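Local coordinates for diguanylate cyclase (Vibrio cholerae serotype O1, PDB 6EIB), which catalyses, through this GGEEF domain, the condensation of two GTP molecules into cyclic di-GMP and takes part in biofilm formation, at residues I117-S125 / A147-Y158; I44-E55 / F110-Y118. All coordinates share one frame; numbering follows the deposited sequence. Where two conformers were deposited one is given.

Contact 1 (I117-S125 / A147-Y158); sequences IYLCAGVSS and AKRNGRNRCCIY. With EDO (1,2-ethanediol), chain I; SO4 (sulfate ion), chain G; SO4 (sulfate ion), chain E.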
loop_
_atom_site.group_PDB
_atom_site.type_symbol
_atom_site.label_atom_id
_atom_site.label_comp_id
_atom_site.label_asym_id
_atom_site.label_seq_id
_atom_site.Cartn_x
_atom_site.Cartn_y
_atom_site.Cartn_z
ATOM N N ILE A 117 -9.394 2.582 -13.116
ATOM C CA ILE A 117 -8.491 1.549 -12.625
ATOM C C ILE A 117 -8.706 1.399 -11.119
ATOM O O ILE A 117 -8.981 2.389 -10.430
ATOM C CB ILE A 117 -7.017 1.904 -12.948
ATOM C CG1 ILE A 117 -6.888 2.292 -14.415
ATOM C CG2 ILE A 117 -6.048 0.740 -12.640
ATOM C CD1 ILE A 117 -5.475 2.738 -14.805
ATOM N N TYR A 118 -8.537 0.181 -10.606
ATOM C CA TYR A 118 -8.880 -0.135 -9.223
ATOM C C TYR A 118 -7.690 -0.806 -8.513
ATOM O O TYR A 118 -6.755 -1.289 -9.161
ATOM C CB TYR A 118 -10.133 -1.056 -9.187
ATOM C CG TYR A 118 -11.324 -0.493 -9.942
ATOM C CD1 TYR A 118 -12.229 0.346 -9.302
ATOM C CD2 TYR A 118 -11.523 -0.757 -11.302
ATOM C CE1 TYR A 118 -13.317 0.894 -9.984
ATOM C CE2 TYR A 118 -12.625 -0.172 -12.007
ATOM C CZ TYR A 118 -13.499 0.633 -11.324
ATOM O OH TYR A 118 -14.590 1.220 -11.944
ATOM N N LEU A 119 -7.738 -0.856 -7.187
ATOM C CA LEU A 119 -6.678 -1.506 -6.432
ATOM C C LEU A 119 -7.307 -2.270 -5.286
ATOM O O LEU A 119 -8.478 -2.052 -4.983
ATOM C CB LEU A 119 -5.650 -0.453 -5.934
ATOM C CG LEU A 119 -6.073 0.659 -4.963
ATOM C CD1 LEU A 119 -6.103 0.172 -3.508
ATOM C CD2 LEU A 119 -5.125 1.852 -5.107
ATOM N N CYS A 120 -6.561 -3.184 -4.665
ATOM C CA CYS A 120 -7.016 -3.812 -3.425
ATOM C C CYS A 120 -5.964 -3.497 -2.392
ATOM O O CYS A 120 -4.838 -3.199 -2.761
ATOM C CB CYS A 120 -7.168 -5.331 -3.545
ATOM S SG CYS A 120 -8.598 -5.792 -4.585
ATOM N N ALA A 121 -6.318 -3.606 -1.118
ATOM C CA ALA A 121 -5.356 -3.289 -0.071
ATOM C C ALA A 121 -5.562 -4.228 1.083
ATOM O O ALA A 121 -6.700 -4.641 1.369
ATOM C CB ALA A 121 -5.508 -1.792 0.404
ATOM N N GLY A 122 -4.462 -4.598 1.733
ATOM C CA GLY A 122 -4.571 -5.367 2.956
ATOM C C GLY A 122 -3.843 -4.551 4.025
ATOM O O GLY A 122 -2.820 -3.916 3.728
ATOM N N VAL A 123 -4.336 -4.594 5.253
ATOM C CA VAL A 123 -3.773 -3.776 6.346
ATOM C C VAL A 123 -3.449 -4.567 7.613
ATOM O O VAL A 123 -4.238 -5.395 8.073
ATOM C CB VAL A 123 -4.750 -2.672 6.751
ATOM C CG1 VAL A 123 -4.092 -1.726 7.746
ATOM C CG2 VAL A 123 -5.262 -1.933 5.515
ATOM N N SER A 124 -2.292 -4.313 8.214
ATOM C CA SER A 124 -2.060 -4.893 9.509
ATOM C C SER A 124 -1.176 -3.942 10.264
ATOM O O SER A 124 -0.890 -2.829 9.799
ATOM C CB SER A 124 -1.393 -6.284 9.405
ATOM O OG SER A 124 -1.465 -6.985 10.658
ATOM N N SER A 125 -0.717 -4.394 11.419
ATOM C CA SER A 125 0.184 -3.582 12.213
ATOM C C SER A 125 1.043 -4.441 13.137
ATOM O O SER A 125 0.776 -5.628 13.325
ATOM C CB SER A 125 -0.603 -2.561 13.019
ATOM O OG SER A 125 -1.369 -3.207 14.008
ATOM N N ALA A 147 -8.736 -9.817 0.556
ATOM C CA ALA A 147 -9.524 -8.782 -0.123
ATOM C C ALA A 147 -9.805 -9.163 -1.584
ATOM O O ALA A 147 -10.933 -9.081 -2.074
ATOM C CB ALA A 147 -8.787 -7.436 -0.047
ATOM N N LYS A 148 -8.761 -9.604 -2.271
ATOM C CA LYS A 148 -8.839 -9.993 -3.681
ATOM C C LYS A 148 -9.801 -11.157 -3.953
ATOM O O LYS A 148 -10.273 -11.316 -5.081
ATOM C CB LYS A 148 -7.436 -10.325 -4.177
ATOM C CG LYS A 148 -6.537 -9.116 -4.257
ATOM C CD LYS A 148 -5.091 -9.533 -4.582
ATOM C CE LYS A 148 -4.938 -10.012 -6.006
ATOM N NZ LYS A 148 -4.967 -8.825 -6.899
ATOM N N ARG A 149 -10.103 -11.977 -2.946
ATOM C CA ARG A 149 -11.017 -13.098 -3.154
ATOM C C ARG A 149 -12.419 -12.621 -3.552
ATOM O O ARG A 149 -13.198 -13.401 -4.124
ATOM C CB ARG A 149 -11.160 -13.968 -1.895
ATOM C CG ARG A 149 -9.946 -14.732 -1.447
ATOM C CD ARG A 149 -9.248 -15.479 -2.531
ATOM N NE ARG A 149 -9.841 -16.787 -2.761
ATOM C CZ ARG A 149 -9.437 -17.658 -3.689
ATOM N NH1 ARG A 149 -8.417 -17.380 -4.492
ATOM N NH2 ARG A 149 -10.071 -18.805 -3.817
ATOM N N ASN A 150 -12.762 -11.378 -3.196
ATOM C CA ASN A 150 -14.111 -10.863 -3.454
ATOM C C ASN A 150 -14.186 -9.954 -4.669
ATOM O O ASN A 150 -15.206 -9.334 -4.952
ATOM C CB ASN A 150 -14.625 -10.156 -2.202
ATOM C CG ASN A 150 -14.967 -11.144 -1.110
ATOM O OD1 ASN A 150 -16.039 -11.738 -1.098
ATOM N ND2 ASN A 150 -14.033 -11.347 -0.204
ATOM N N GLY A 151 -13.077 -9.887 -5.385
ATOM C CA GLY A 151 -12.985 -9.133 -6.617
ATOM C C GLY A 151 -11.976 -8.001 -6.598
ATOM O O GLY A 151 -11.111 -7.908 -5.708
ATOM N N ARG A 152 -12.151 -7.075 -7.530
ATOM C CA ARG A 152 -11.230 -5.962 -7.624
ATOM C C ARG A 152 -11.810 -4.918 -6.697
ATOM O O ARG A 152 -12.917 -5.101 -6.206
ATOM C CB ARG A 152 -11.116 -5.441 -9.061
ATOM C CG ARG A 152 -12.434 -4.900 -9.608
ATOM C CD ARG A 152 -12.365 -4.410 -11.046
ATOM N NE ARG A 152 -13.640 -3.759 -11.378
ATOM C CZ ARG A 152 -13.984 -3.324 -12.587
ATOM N NH1 ARG A 152 -13.147 -3.450 -13.614
ATOM N NH2 ARG A 152 -15.177 -2.759 -12.761
ATOM N N ASN A 153 -11.051 -3.871 -6.403
ATOM C CA ASN A 153 -11.591 -2.740 -5.630
ATOM C C ASN A 153 -12.115 -3.156 -4.239
ATOM O O ASN A 153 -13.306 -2.964 -3.938
ATOM C CB ASN A 153 -12.691 -2.032 -6.422
ATOM C CG ASN A 153 -13.030 -0.670 -5.835
ATOM O OD1 ASN A 153 -12.147 -0.005 -5.247
ATOM N ND2 ASN A 153 -14.274 -0.206 -6.052
ATOM N N ARG A 154 -11.218 -3.742 -3.412
ATOM C CA ARG A 154 -11.549 -4.269 -2.075
ATOM C C ARG A 154 -10.425 -4.010 -1.058
ATOM O O ARG A 154 -9.253 -4.062 -1.392
ATOM C CB ARG A 154 -11.805 -5.780 -2.116
ATOM C CG ARG A 154 -13.011 -6.230 -3.007
ATOM C CD ARG A 154 -14.334 -5.785 -2.381
ATOM N NE ARG A 154 -15.505 -6.398 -3.007
ATOM C CZ ARG A 154 -16.126 -5.893 -4.069
ATOM N NH1 ARG A 154 -15.688 -4.765 -4.625
ATOM N NH2 ARG A 154 -17.187 -6.507 -4.569
ATOM N N CYS A 155 -10.816 -3.790 0.190
ATOM C CA CYS A 155 -9.871 -3.572 1.275
ATOM C C CYS A 155 -10.178 -4.495 2.434
ATOM O O CYS A 155 -11.344 -4.720 2.759
ATOM C CB CYS A 155 -9.910 -2.124 1.756
ATOM S SG CYS A 155 -9.008 -1.018 0.706
ATOM N N CYS A 156 -9.132 -5.035 3.063
ATOM C CA CYS A 156 -9.320 -5.918 4.212
ATOM C C CYS A 156 -8.306 -5.632 5.314
ATOM O O CYS A 156 -7.138 -5.375 5.052
ATOM C CB CYS A 156 -9.208 -7.393 3.805
ATOM S SG CYS A 156 -10.739 -8.101 3.170
ATOM N N ILE A 157 -8.758 -5.696 6.558
ATOM C CA ILE A 157 -7.817 -5.640 7.673
ATOM C C ILE A 157 -7.527 -7.078 8.132
ATOM O O ILE A 157 -8.426 -7.921 8.159
ATOM C CB ILE A 157 -8.367 -4.801 8.811
ATOM C CG1 ILE A 157 -7.326 -4.598 9.907
ATOM C CG2 ILE A 157 -9.589 -5.436 9.390
ATOM C CD1 ILE A 157 -7.793 -3.531 10.868
ATOM N N TYR A 158 -6.278 -7.396 8.430
ATOM C CA TYR A 158 -6.007 -8.758 8.909
ATOM C C TYR A 158 -6.592 -9.039 10.278
ATOM O O TYR A 158 -6.382 -8.275 11.212
ATOM C CB TYR A 158 -4.509 -9.037 8.951
ATOM C CG TYR A 158 -4.190 -10.418 9.474
ATOM C CD1 TYR A 158 -4.035 -10.643 10.850
ATOM C CD2 TYR A 158 -4.052 -11.491 8.617
ATOM C CE1 TYR A 158 -3.751 -11.893 11.350
ATOM C CE2 TYR A 158 -3.761 -12.758 9.108
ATOM C CZ TYR A 158 -3.615 -12.946 10.476
ATOM O OH TYR A 158 -3.324 -14.195 10.981
HETATM C C1 EDO I . -16.411 -1.933 -8.073
HETATM O O1 EDO I . -15.271 -1.078 -8.023
HETATM C C2 EDO I . -16.475 -2.473 -9.484
HETATM O O2 EDO I . -15.372 -3.370 -9.676
HETATM S S SO4 G . -2.637 -17.552 10.310
HETATM O O1 SO4 G . -2.387 -16.455 9.386
HETATM O O2 SO4 G . -4.077 -17.761 10.408
HETATM O O3 SO4 G . -2.026 -18.778 9.794
HETATM O O4 SO4 G . -2.082 -17.204 11.614
HETATM S S SO4 E . -2.557 -1.044 17.008
HETATM O O1 SO4 E . -1.574 -1.415 15.995
HETATM O O2 SO4 E . -3.483 -0.076 16.443
HETATM O O3 SO4 E . -3.287 -2.217 17.465
HETATM O O4 SO4 E . -1.868 -0.386 18.142
HETATM O O HOH W 1 -10.014 1.039 -6.221
HETATM O O HOH W 2 -3.956 -6.570 11.949
#
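Tyr118 turns CG anti to its own carbonyl carbon (chi1 -54°), and Arg152 runs extended from CG to NE (chi2 -178°), which brings the guanidinium across the phenol ring. CE2 of Tyr118 sits over the centre of one guanidinium face, 3.5 Å from Arg152 CZ. The two planes are 28° apart. The side chain of Asn153 comes obliquely to the same ring, with its CG 3.7 Å from Tyr118 CD1. A water links Asn153 OD1 to Leu119 N, and Arg102 also bonds OD1. Beyond this end the backbones pair as parallel strands. Ala121 N donates to Arg154 O (3.0 Å), and Tyr158 N to Val123 O (2.9 Å). These strands, with helix 133-148, form a beta-alpha-beta unit within the GGDEF domain. Strand 154-157 is the outermost on its side of the sheet. Cys120 SG lies on the helix side, 3.5 Å from Gly151 O, and Cys120 CB meets Lys148 CG. On the other face Ala121 CB lies near Cys155, whose thiol has a second position. Ser124 OG is held by Arg139, and a water joins it to Tyr158 O.

Contact 2 (I44-E55 / F110-Y118); sequences INDQFGHDKGDE and FFEQNEHIY. With EDO (1,2-ethanediol), chain K.
Segment 110-118 approaches the end of helix 41-48 and the start of helix 50-67 without any direct hydrogen bond to them; a type I turn, Phe111 to Asn114, leads into a G1 beta bulge in which Asn114 and Glu115 both face Phe110. Phe111 has the largest share of the contact. Its ring crosses that of Phe48 obliquely, with planes at 40° and Phe48 CE1 3.8 Å from Phe111 CD2. Lys52 runs extended beyond CG and lays its CD over one face of Phe111, a CH-pi contact 4.2 Å from the centroid. Phe110 CB backs the opposite face over its centre. The edge of the Phe111 ring meets Glu55 OE1, 3.7 Å from CE1. Phe48 is itself held between Phe111 on one face and Gln47 CG on the other. Gln113 OE1 reaches its edge, 3.6 Å from Phe48 CE1. The Gln47 and Gln113 amides come from opposite directions with planes nearly perpendicular, and a water bridges them, accepting from Gln47 NE2 and donating to Gln113 OE1. Deeper in, Ile44 and Ile117 meet tip to tip, CD1 to CD1 at 3.9 Å. Ile44 CD1 also touches Glu115 CG. Gly49, with positive phi (95°), ends helix 41-48 and serves as N-cap of helix 50-67. The contact packs the loop between helix 91-107 and strand 119-125 against this helix-helix corner. Phe110 and Ile117 continue inward onto Val56 of helix 50-67, and Ile117 also reaches Phe105 of helix 91-107.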
loop_
_atom_site.group_PDB
_atom_site.type_symbol
_atom_site.label_atom_id
_atom_site.label_comp_id
_atom_site.label_asym_id
_atom_site.label_seq_id
_atom_site.Cartn_x
_atom_site.Cartn_y
_atom_site.Cartn_z
ATOM N N ILE A 44 -3.711 -3.159 -18.294
ATOM C CA ILE A 44 -3.471 -1.738 -18.584
ATOM C C ILE A 44 -2.217 -1.538 -19.451
ATOM O O ILE A 44 -2.240 -0.758 -20.412
ATOM C CB ILE A 44 -3.348 -0.914 -17.300
ATOM C CG1 ILE A 44 -4.711 -0.826 -16.602
ATOM C CG2 ILE A 44 -2.843 0.493 -17.620
ATOM C CD1 ILE A 44 -5.815 -0.101 -17.433
ATOM N N ASN A 45 -1.131 -2.238 -19.135
ATOM C CA ASN A 45 0.083 -2.109 -19.939
ATOM C C ASN A 45 -0.081 -2.722 -21.328
ATOM O O ASN A 45 0.371 -2.140 -22.315
ATOM C CB ASN A 45 1.286 -2.733 -19.208
ATOM C CG ASN A 45 1.781 -1.852 -18.059
ATOM O OD1 ASN A 45 2.639 -0.983 -18.243
ATOM N ND2 ASN A 45 1.213 -2.055 -16.877
ATOM N N ASP A 46 -0.777 -3.853 -21.416
ATOM C CA ASP A 46 -1.032 -4.506 -22.711
ATOM C C ASP A 46 -1.814 -3.606 -23.643
ATOM O O ASP A 46 -1.516 -3.538 -24.826
ATOM C CB ASP A 46 -1.807 -5.808 -22.512
ATOM C CG ASP A 46 -0.973 -6.890 -21.875
ATOM O OD1 ASP A 46 0.273 -6.737 -21.813
ATOM O OD2 ASP A 46 -1.591 -7.840 -21.343
ATOM N N GLN A 47 -2.777 -2.874 -23.094
ATOM C CA GLN A 47 -3.681 -2.069 -23.918
ATOM C C GLN A 47 -3.197 -0.635 -24.142
ATOM O O GLN A 47 -3.424 -0.066 -25.212
ATOM C CB GLN A 47 -5.074 -2.002 -23.276
ATOM C CG GLN A 47 -6.078 -1.158 -24.083
ATOM C CD GLN A 47 -7.413 -0.945 -23.373
ATOM O OE1 GLN A 47 -7.605 -1.384 -22.232
ATOM N NE2 GLN A 47 -8.346 -0.278 -24.053
ATOM N N PHE A 48 -2.448 -0.086 -23.197
ATOM C CA PHE A 48 -2.046 1.307 -23.306
ATOM C C PHE A 48 -0.545 1.496 -23.379
ATOM O O PHE A 48 -0.075 2.576 -23.732
ATOM C CB PHE A 48 -2.571 2.106 -22.102
ATOM C CG PHE A 48 -4.058 2.110 -21.986
ATOM C CD1 PHE A 48 -4.819 3.039 -22.687
ATOM C CD2 PHE A 48 -4.702 1.176 -21.181
ATOM C CE1 PHE A 48 -6.198 3.041 -22.586
ATOM C CE2 PHE A 48 -6.084 1.162 -21.078
ATOM C CZ PHE A 48 -6.833 2.095 -21.787
ATOM N N GLY A 49 0.221 0.454 -23.087
ATOM C CA GLY A 49 1.652 0.605 -23.173
ATOM C C GLY A 49 2.307 0.962 -21.865
ATOM O O GLY A 49 1.661 1.431 -20.920
ATOM N N HIS A 50 3.612 0.709 -21.826
ATOM C CA HIS A 50 4.428 0.837 -20.628
ATOM C C HIS A 50 4.512 2.261 -20.072
ATOM O O HIS A 50 4.561 2.458 -18.854
ATOM C CB HIS A 50 5.840 0.327 -20.951
ATOM C CG HIS A 50 6.782 0.342 -19.788
ATOM N ND1 HIS A 50 6.874 -0.700 -18.887
ATOM C CD2 HIS A 50 7.662 1.283 -19.369
ATOM C CE1 HIS A 50 7.779 -0.406 -17.971
ATOM N NE2 HIS A 50 8.272 0.790 -18.240
ATOM N N ASP A 51 4.508 3.259 -20.948
ATOM C CA ASP A 51 4.616 4.635 -20.467
ATOM C C ASP A 51 3.350 5.048 -19.735
ATOM O O ASP A 51 3.417 5.744 -18.719
ATOM C CB ASP A 51 4.901 5.596 -21.623
ATOM C CG ASP A 51 6.341 5.550 -22.070
ATOM O OD1 ASP A 51 7.127 4.814 -21.436
ATOM O OD2 ASP A 51 6.683 6.234 -23.061
ATOM N N LYS A 52 2.204 4.568 -20.215
ATOM C CA LYS A 52 0.933 4.883 -19.571
ATOM C C LYS A 52 0.740 4.089 -18.288
ATOM O O LYS A 52 0.211 4.612 -17.299
ATOM C CB LYS A 52 -0.207 4.651 -20.549
ATOM C CG LYS A 52 -0.427 5.899 -21.362
ATOM C CD LYS A 52 -1.525 5.756 -22.365
ATOM C CE LYS A 52 -1.545 6.976 -23.277
ATOM N NZ LYS A 52 -2.756 6.971 -24.119
ATOM N N GLY A 53 1.186 2.834 -18.299
ATOM C CA GLY A 53 1.205 2.039 -17.082
ATOM C C GLY A 53 1.991 2.779 -16.023
ATOM O O GLY A 53 1.576 2.866 -14.867
ATOM N N ASP A 54 3.130 3.334 -16.425
ATOM C CA ASP A 54 3.964 4.128 -15.528
ATOM C C ASP A 54 3.278 5.384 -14.994
ATOM O O ASP A 54 3.547 5.797 -13.867
ATOM C CB ASP A 54 5.263 4.493 -16.248
ATOM C CG ASP A 54 6.258 3.345 -16.259
ATOM O OD1 ASP A 54 5.894 2.250 -15.779
ATOM O OD2 ASP A 54 7.380 3.528 -16.785
ATOM N N GLU A 55 2.406 5.998 -15.795
ATOM C CA GLU A 55 1.664 7.174 -15.330
ATOM C C GLU A 55 0.733 6.820 -14.198
ATOM O O GLU A 55 0.526 7.623 -13.275
ATOM C CB GLU A 55 0.853 7.806 -16.466
ATOM C CG GLU A 55 1.680 8.549 -17.491
ATOM C CD GLU A 55 0.834 9.113 -18.637
ATOM O OE1 GLU A 55 -0.398 8.855 -18.677
ATOM O OE2 GLU A 55 1.414 9.812 -19.493
ATOM N N PHE A 110 -8.602 7.954 -16.180
ATOM C CA PHE A 110 -7.265 7.870 -16.747
ATOM C C PHE A 110 -7.300 7.966 -18.254
ATOM O O PHE A 110 -8.100 7.277 -18.875
ATOM C CB PHE A 110 -6.591 6.537 -16.374
ATOM C CG PHE A 110 -6.066 6.475 -14.963
ATOM C CD1 PHE A 110 -4.827 7.012 -14.657
ATOM C CD2 PHE A 110 -6.805 5.876 -13.951
ATOM C CE1 PHE A 110 -4.334 6.968 -13.387
ATOM C CE2 PHE A 110 -6.308 5.844 -12.657
ATOM C CZ PHE A 110 -5.070 6.379 -12.382
ATOM N N PHE A 111 -6.399 8.753 -18.847
ATOM C CA PHE A 111 -6.192 8.723 -20.289
ATOM C C PHE A 111 -7.383 9.300 -21.069
ATOM O O PHE A 111 -8.454 9.519 -20.506
ATOM C CB PHE A 111 -5.926 7.295 -20.786
ATOM C CG PHE A 111 -5.007 6.490 -19.894
ATOM C CD1 PHE A 111 -3.868 7.057 -19.333
ATOM C CD2 PHE A 111 -5.298 5.153 -19.615
ATOM C CE1 PHE A 111 -3.016 6.295 -18.505
ATOM C CE2 PHE A 111 -4.460 4.397 -18.792
ATOM C CZ PHE A 111 -3.327 4.981 -18.239
ATOM N N GLU A 112 -7.144 9.607 -22.335
ATOM C CA GLU A 112 -8.185 10.130 -23.217
ATOM C C GLU A 112 -9.536 9.428 -23.080
ATOM O O GLU A 112 -10.583 10.060 -23.274
ATOM C CB GLU A 112 -7.713 10.085 -24.676
ATOM C CG GLU A 112 -8.623 10.858 -25.652
ATOM C CD GLU A 112 -9.825 10.041 -26.116
ATOM O OE1 GLU A 112 -10.817 10.650 -26.566
ATOM O OE2 GLU A 112 -9.778 8.784 -26.023
ATOM N N GLN A 113 -9.548 8.131 -22.784
ATOM C CA GLN A 113 -10.856 7.492 -22.712
ATOM C C GLN A 113 -11.427 7.354 -21.313
ATOM O O GLN A 113 -12.391 6.610 -21.125
ATOM C CB GLN A 113 -10.836 6.132 -23.415
ATOM C CG GLN A 113 -9.964 5.063 -22.803
ATOM C CD GLN A 113 -9.909 3.867 -23.737
ATOM O OE1 GLN A 113 -9.060 3.819 -24.628
ATOM N NE2 GLN A 113 -10.834 2.916 -23.565
ATOM N N ASN A 114 -10.876 8.096 -20.344
ATOM C CA ASN A 114 -11.419 8.088 -18.990
ATOM C C ASN A 114 -11.554 6.667 -18.460
ATOM O O ASN A 114 -12.583 6.278 -17.924
ATOM C CB ASN A 114 -12.768 8.780 -18.936
ATOM C CG ASN A 114 -12.674 10.231 -19.320
ATOM O OD1 ASN A 114 -11.749 10.931 -18.902
ATOM N ND2 ASN A 114 -13.619 10.691 -20.144
ATOM N N GLU A 115 -10.486 5.909 -18.587
ATOM C CA GLU A 115 -10.442 4.543 -18.091
ATOM C C GLU A 115 -10.413 4.545 -16.571
ATOM O O GLU A 115 -9.708 5.365 -15.962
ATOM C CB GLU A 115 -9.207 3.846 -18.644
ATOM C CG GLU A 115 -9.042 2.398 -18.224
ATOM C CD GLU A 115 -9.848 1.447 -19.096
ATOM O OE1 GLU A 115 -10.558 1.927 -20.010
ATOM O OE2 GLU A 115 -9.731 0.214 -18.879
ATOM N N HIS A 116 -11.183 3.655 -15.939
ATOM C CA HIS A 116 -11.109 3.572 -14.485
ATOM C C HIS A 116 -10.291 2.354 -14.064
ATOM O O HIS A 116 -10.389 1.272 -14.659
ATOM C CB HIS A 116 -12.503 3.557 -13.846
ATOM C CG HIS A 116 -13.173 4.899 -13.875
ATOM N ND1 HIS A 116 -13.013 5.834 -12.873
ATOM C CD2 HIS A 116 -13.975 5.467 -14.800
ATOM C CE1 HIS A 116 -13.699 6.921 -13.177
ATOM N NE2 HIS A 116 -14.295 6.732 -14.341
ATOM N N ILE A 117 -9.394 2.582 -13.116
ATOM C CA ILE A 117 -8.491 1.549 -12.625
ATOM C C ILE A 117 -8.706 1.399 -11.119
ATOM O O ILE A 117 -8.981 2.389 -10.430
ATOM C CB ILE A 117 -7.017 1.904 -12.948
ATOM C CG1 ILE A 117 -6.888 2.292 -14.415
ATOM C CG2 ILE A 117 -6.048 0.740 -12.640
ATOM C CD1 ILE A 117 -5.475 2.738 -14.805
ATOM N N TYR A 118 -8.537 0.181 -10.606
ATOM C CA TYR A 118 -8.880 -0.135 -9.223
ATOM C C TYR A 118 -7.690 -0.806 -8.513
ATOM O O TYR A 118 -6.755 -1.289 -9.161
ATOM C CB TYR A 118 -10.133 -1.056 -9.187
ATOM C CG TYR A 118 -11.324 -0.493 -9.942
ATOM C CD1 TYR A 118 -12.229 0.346 -9.302
ATOM C CD2 TYR A 118 -11.523 -0.757 -11.302
ATOM C CE1 TYR A 118 -13.317 0.894 -9.984
ATOM C CE2 TYR A 118 -12.625 -0.172 -12.007
ATOM C CZ TYR A 118 -13.499 0.633 -11.324
ATOM O OH TYR A 118 -14.590 1.220 -11.944
HETATM C C1 EDO K . -10.659 -2.622 -16.622
HETATM O O1 EDO K . -11.544 -2.824 -15.507
HETATM C C2 EDO K . -9.258 -2.308 -16.104
HETATM O O2 EDO K . -9.277 -1.215 -15.164
HETATM O O HOH W 3 -7.436 1.548 -26.112
#

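The two contacts follow each other along the chain and share Ile117 and Tyr118, with centres about 21 Å apart. The centre of contact 1 lies about 10 Å from the centre of the chain and that of contact 2 about 19 Å, so contact 2 is the more peripheral, though both are partly buried. Contact 1 joins two strands of one sheet, so its chemistry is mainly backbone hydrogen bonds. Contact 2 joins a loop to two helices and relies on aromatic and aliphatic side chains, with one water bridge at its polar rim. At the shared residues the chain changes partners: Ile117 packs in contact 2, whereas Tyr118 packs in contact 1. Ile117 and Leu119 both lie near Ile38, a magnesium-binding residue by similarity.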